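Local coordinates for protein putative C39-like peptidase (Bacillus anthracis, PDB 3ERV) that is of unknown function but is probably a papain-like cysteine peptidase of the C39 type, at residues V139-F153 with Y175-Q187. Sequence-based numbering, arbitrary orientation.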
# COMPACT_ATOMS: atom_id res chain seq x y z
N VAL A 139 2.88 12.09 -8.43
CA VAL A 139 1.60 12.71 -8.13
C VAL A 139 1.43 13.98 -8.95
O VAL A 139 0.37 14.25 -9.54
CB VAL A 139 1.53 13.06 -6.63
CG1 VAL A 139 0.25 13.88 -6.33
CG2 VAL A 139 1.66 11.76 -5.77
N LYS A 140 2.48 14.77 -9.01
CA LYS A 140 2.40 16.01 -9.76
C LYS A 140 2.20 15.66 -11.24
O LYS A 140 1.46 16.33 -11.94
CB LYS A 140 3.69 16.82 -9.56
CG LYS A 140 3.88 17.86 -10.60
CD LYS A 140 3.53 19.18 -10.04
CE LYS A 140 4.82 19.90 -9.78
NZ LYS A 140 5.23 20.68 -10.99
N ALA A 141 2.84 14.59 -11.72
CA ALA A 141 2.60 14.20 -13.12
C ALA A 141 1.20 13.60 -13.32
O ALA A 141 0.78 13.33 -14.44
CB ALA A 141 3.68 13.24 -13.61
N GLY A 142 0.45 13.41 -12.24
CA GLY A 142 -0.94 12.97 -12.38
C GLY A 142 -1.18 11.51 -12.02
O GLY A 142 -2.29 10.98 -12.22
N GLN A 143 -0.14 10.84 -11.53
CA GLN A 143 -0.26 9.41 -11.15
C GLN A 143 -0.13 9.22 -9.63
O GLN A 143 0.95 9.42 -9.06
CB GLN A 143 0.76 8.51 -11.88
CG GLN A 143 0.49 8.34 -13.38
CD GLN A 143 0.66 9.65 -14.08
OE1 GLN A 143 1.74 10.28 -13.99
NE2 GLN A 143 -0.39 10.11 -14.75
N PRO A 144 -1.23 8.82 -8.98
CA PRO A 144 -1.20 8.58 -7.52
C PRO A 144 -0.37 7.32 -7.20
O PRO A 144 -0.06 6.51 -8.10
CB PRO A 144 -2.69 8.35 -7.17
CG PRO A 144 -3.30 7.73 -8.42
CD PRO A 144 -2.48 8.34 -9.62
N VAL A 145 0.00 7.17 -5.93
CA VAL A 145 0.98 6.15 -5.57
C VAL A 145 0.44 5.32 -4.38
O VAL A 145 0.05 5.89 -3.37
CB VAL A 145 2.33 6.84 -5.19
CG1 VAL A 145 3.46 5.79 -4.86
CG2 VAL A 145 2.73 7.83 -6.27
N VAL A 146 0.42 4.00 -4.51
CA VAL A 146 0.05 3.15 -3.42
C VAL A 146 1.28 2.99 -2.50
O VAL A 146 2.38 2.66 -2.96
CB VAL A 146 -0.41 1.79 -3.93
CG1 VAL A 146 -0.65 0.79 -2.74
CG2 VAL A 146 -1.64 1.96 -4.83
N ILE A 147 1.09 3.23 -1.20
CA ILE A 147 2.24 3.15 -0.29
C ILE A 147 2.01 2.27 0.95
O ILE A 147 0.92 2.24 1.52
CB ILE A 147 2.76 4.55 0.11
CG1 ILE A 147 1.76 5.23 1.02
CG2 ILE A 147 3.11 5.44 -1.14
CD1 ILE A 147 2.17 5.16 2.47
N ILE A 148 3.03 1.54 1.36
CA ILE A 148 2.91 0.79 2.61
C ILE A 148 3.50 1.68 3.73
O ILE A 148 4.58 2.22 3.56
CB ILE A 148 3.69 -0.55 2.56
CG1 ILE A 148 3.26 -1.40 1.36
CG2 ILE A 148 3.56 -1.32 3.89
CD1 ILE A 148 1.87 -1.86 1.40
N THR A 149 2.80 1.83 4.85
CA THR A 149 3.28 2.65 5.97
C THR A 149 2.74 2.04 7.24
O THR A 149 2.46 0.84 7.24
CB THR A 149 2.83 4.13 5.87
OG1 THR A 149 3.40 4.88 6.95
CG2 THR A 149 1.29 4.26 5.94
N ASN A 150 2.59 2.82 8.31
CA ASN A 150 1.85 2.31 9.48
C ASN A 150 0.65 3.20 9.79
O ASN A 150 0.62 4.36 9.39
CB ASN A 150 2.76 2.15 10.71
CG ASN A 150 3.05 3.50 11.38
OD1 ASN A 150 2.22 4.04 12.10
ND2 ASN A 150 4.19 4.05 11.07
N ALA A 151 -0.34 2.65 10.49
CA ALA A 151 -1.62 3.35 10.69
C ALA A 151 -1.53 4.76 11.34
O ALA A 151 -2.47 5.57 11.17
CB ALA A 151 -2.57 2.46 11.45
N THR A 152 -0.43 5.06 12.05
CA THR A 152 -0.27 6.37 12.71
C THR A 152 0.35 7.41 11.79
O THR A 152 0.34 8.61 12.09
CB THR A 152 0.69 6.34 13.95
OG1 THR A 152 2.05 6.25 13.51
CG2 THR A 152 0.35 5.20 14.90
N PHE A 153 0.91 6.96 10.67
CA PHE A 153 1.55 7.88 9.75
C PHE A 153 2.70 8.65 10.41
O PHE A 153 3.04 9.76 9.99
CB PHE A 153 0.53 8.83 9.16
CG PHE A 153 -0.64 8.13 8.52
CD1 PHE A 153 -0.44 7.21 7.48
CD2 PHE A 153 -1.93 8.38 8.95
CE1 PHE A 153 -1.52 6.56 6.91
CE2 PHE A 153 -3.01 7.73 8.37
CZ PHE A 153 -2.79 6.81 7.35
N TYR A 175 2.01 -4.82 13.66
CA TYR A 175 0.57 -4.99 13.45
C TYR A 175 -0.15 -3.66 13.29
O TYR A 175 -1.36 -3.59 13.27
CB TYR A 175 -0.04 -5.83 14.57
CG TYR A 175 0.89 -6.93 15.05
CD1 TYR A 175 0.92 -8.18 14.42
CD2 TYR A 175 1.75 -6.71 16.15
CE1 TYR A 175 1.78 -9.20 14.88
CE2 TYR A 175 2.61 -7.71 16.63
CZ TYR A 175 2.63 -8.95 15.98
OH TYR A 175 3.48 -9.93 16.46
N ASN A 176 0.64 -2.61 13.19
CA ASN A 176 0.23 -1.28 12.80
C ASN A 176 0.29 -1.13 11.25
O ASN A 176 -0.03 -0.07 10.74
CB ASN A 176 1.32 -0.29 13.34
CG ASN A 176 1.13 0.06 14.78
OD1 ASN A 176 0.50 1.08 15.08
ND2 ASN A 176 1.67 -0.76 15.69
N GLU A 177 0.84 -2.13 10.55
CA GLU A 177 1.04 -2.01 9.08
C GLU A 177 -0.24 -1.54 8.42
O GLU A 177 -1.33 -2.03 8.72
CB GLU A 177 1.45 -3.36 8.45
CG GLU A 177 1.73 -3.29 6.91
CD GLU A 177 0.60 -3.82 5.99
OE1 GLU A 177 -0.46 -4.27 6.47
OE2 GLU A 177 0.78 -3.78 4.74
N HIS A 178 -0.10 -0.61 7.48
CA HIS A 178 -1.21 -0.05 6.78
C HIS A 178 -0.85 0.33 5.33
O HIS A 178 0.34 0.44 4.94
CB HIS A 178 -1.76 1.15 7.56
CG HIS A 178 -3.13 1.59 7.12
ND1 HIS A 178 -4.13 0.70 6.77
CD2 HIS A 178 -3.66 2.83 6.96
CE1 HIS A 178 -5.22 1.37 6.43
NE2 HIS A 178 -4.96 2.66 6.53
N CYS A 179 -1.87 0.54 4.49
CA CYS A 179 -1.58 0.86 3.09
C CYS A 179 -2.61 1.84 2.62
O CYS A 179 -3.79 1.67 2.84
CB CYS A 179 -1.60 -0.42 2.24
SG CYS A 179 -1.34 -0.12 0.48
N VAL A 180 -2.14 2.89 1.96
CA VAL A 180 -2.99 4.00 1.53
C VAL A 180 -2.54 4.48 0.14
O VAL A 180 -1.49 4.08 -0.37
CB VAL A 180 -3.00 5.22 2.57
CG1 VAL A 180 -3.36 4.76 4.02
CG2 VAL A 180 -1.69 5.97 2.55
N VAL A 181 -3.34 5.33 -0.48
CA VAL A 181 -2.99 5.94 -1.76
C VAL A 181 -2.60 7.37 -1.50
O VAL A 181 -3.41 8.12 -0.92
CB VAL A 181 -4.18 5.93 -2.80
CG1 VAL A 181 -3.70 6.43 -4.18
CG2 VAL A 181 -4.84 4.51 -2.90
N LEU A 182 -1.39 7.73 -1.92
CA LEU A 182 -0.91 9.11 -1.93
C LEU A 182 -1.49 9.86 -3.11
O LEU A 182 -1.24 9.52 -4.28
CB LEU A 182 0.62 9.16 -1.99
CG LEU A 182 1.27 10.56 -2.09
CD1 LEU A 182 1.02 11.41 -0.84
CD2 LEU A 182 2.76 10.47 -2.37
N ILE A 183 -2.30 10.86 -2.83
CA ILE A 183 -2.96 11.54 -3.90
C ILE A 183 -2.64 13.03 -3.96
O ILE A 183 -3.16 13.74 -4.83
CB ILE A 183 -4.50 11.37 -3.83
CG1 ILE A 183 -5.10 12.15 -2.63
CG2 ILE A 183 -4.93 9.83 -3.91
CD1 ILE A 183 -6.66 12.31 -2.76
N GLY A 184 -1.80 13.50 -3.05
CA GLY A 184 -1.52 14.94 -3.03
C GLY A 184 -0.54 15.38 -1.95
O GLY A 184 -0.20 14.60 -1.06
N TYR A 185 -0.09 16.62 -2.04
CA TYR A 185 0.84 17.18 -1.04
C TYR A 185 0.83 18.70 -1.05
O TYR A 185 0.57 19.33 -2.08
CB TYR A 185 2.27 16.69 -1.31
CG TYR A 185 2.80 17.08 -2.67
CD1 TYR A 185 3.58 18.24 -2.84
CD2 TYR A 185 2.53 16.30 -3.80
CE1 TYR A 185 4.08 18.61 -4.10
CE2 TYR A 185 3.02 16.65 -5.04
CZ TYR A 185 3.79 17.81 -5.20
OH TYR A 185 4.26 18.15 -6.47
N ASP A 186 1.10 19.29 0.11
CA ASP A 186 1.49 20.70 0.16
C ASP A 186 2.73 20.85 1.07
O ASP A 186 3.38 19.86 1.40
CB ASP A 186 0.32 21.65 0.54
CG ASP A 186 -0.27 21.36 1.90
OD1 ASP A 186 0.47 20.91 2.78
OD2 ASP A 186 -1.49 21.58 2.09
N GLN A 187 3.07 22.08 1.44
CA GLN A 187 4.31 22.28 2.17
C GLN A 187 4.25 21.56 3.52
O GLN A 187 5.21 20.92 3.96
CB GLN A 187 4.56 23.78 2.36
CG GLN A 187 6.04 24.14 2.32
CD GLN A 187 6.27 25.64 2.52
OE1 GLN A 187 7.28 26.05 3.12
NE2 GLN A 187 5.33 26.47 2.03
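H178 swings CG anti to its backbone N (chi1 -165°), while F153, with chi1 -54°, keeps CG anti to its carbonyl carbon; the two rings thereby converge, F153 CZ lying 4.1 Å from H178 CD2 and near the imidazole plane, at its edge. V180 completes the cluster, its CG1 meeting the phenyl edge at F153 CE1 (3.9 Å). Beneath these side chains, strands 145-150 and 177-185 pair antiparallel through three hydrogen-bonded pairs, V145 with L182, I147 with V180 and T149 with H178, each joined by reciprocal N-H to C=O bonds. The pairing illustrates how a sheet strand can carry a probable catalytic histidine while its neighbours set the ring. I147 and V180 run side by side, CG1 to CG2, on the face covered by helices 132-140 and 206-215. C179 projects from the other face, where its SG sits 3.4 Å from V146 CG1 and meets I148 CD1. Past the strand, A151 N donates to N176 O (2.7 Å), carrying the pairing into the type I turn from N150 to F153. Within that turn N150 OD1 is gripped twice, by T152 N in an Asx turn and by T152 OG1 at 2.6 Å. At the far end V139 packs crosswise on L182, CG2 to CD2 3.8 Å apart. H178 NE2 is hydrogen-bonded to D194 OD1, and with C50 these residues match the Cys-His-Asp pattern of papain-like peptidases. If H178 is indeed the catalytic histidine, the paired backbone and F153 at its ring edge would help fix the imidazole's position, and D194 its rotation.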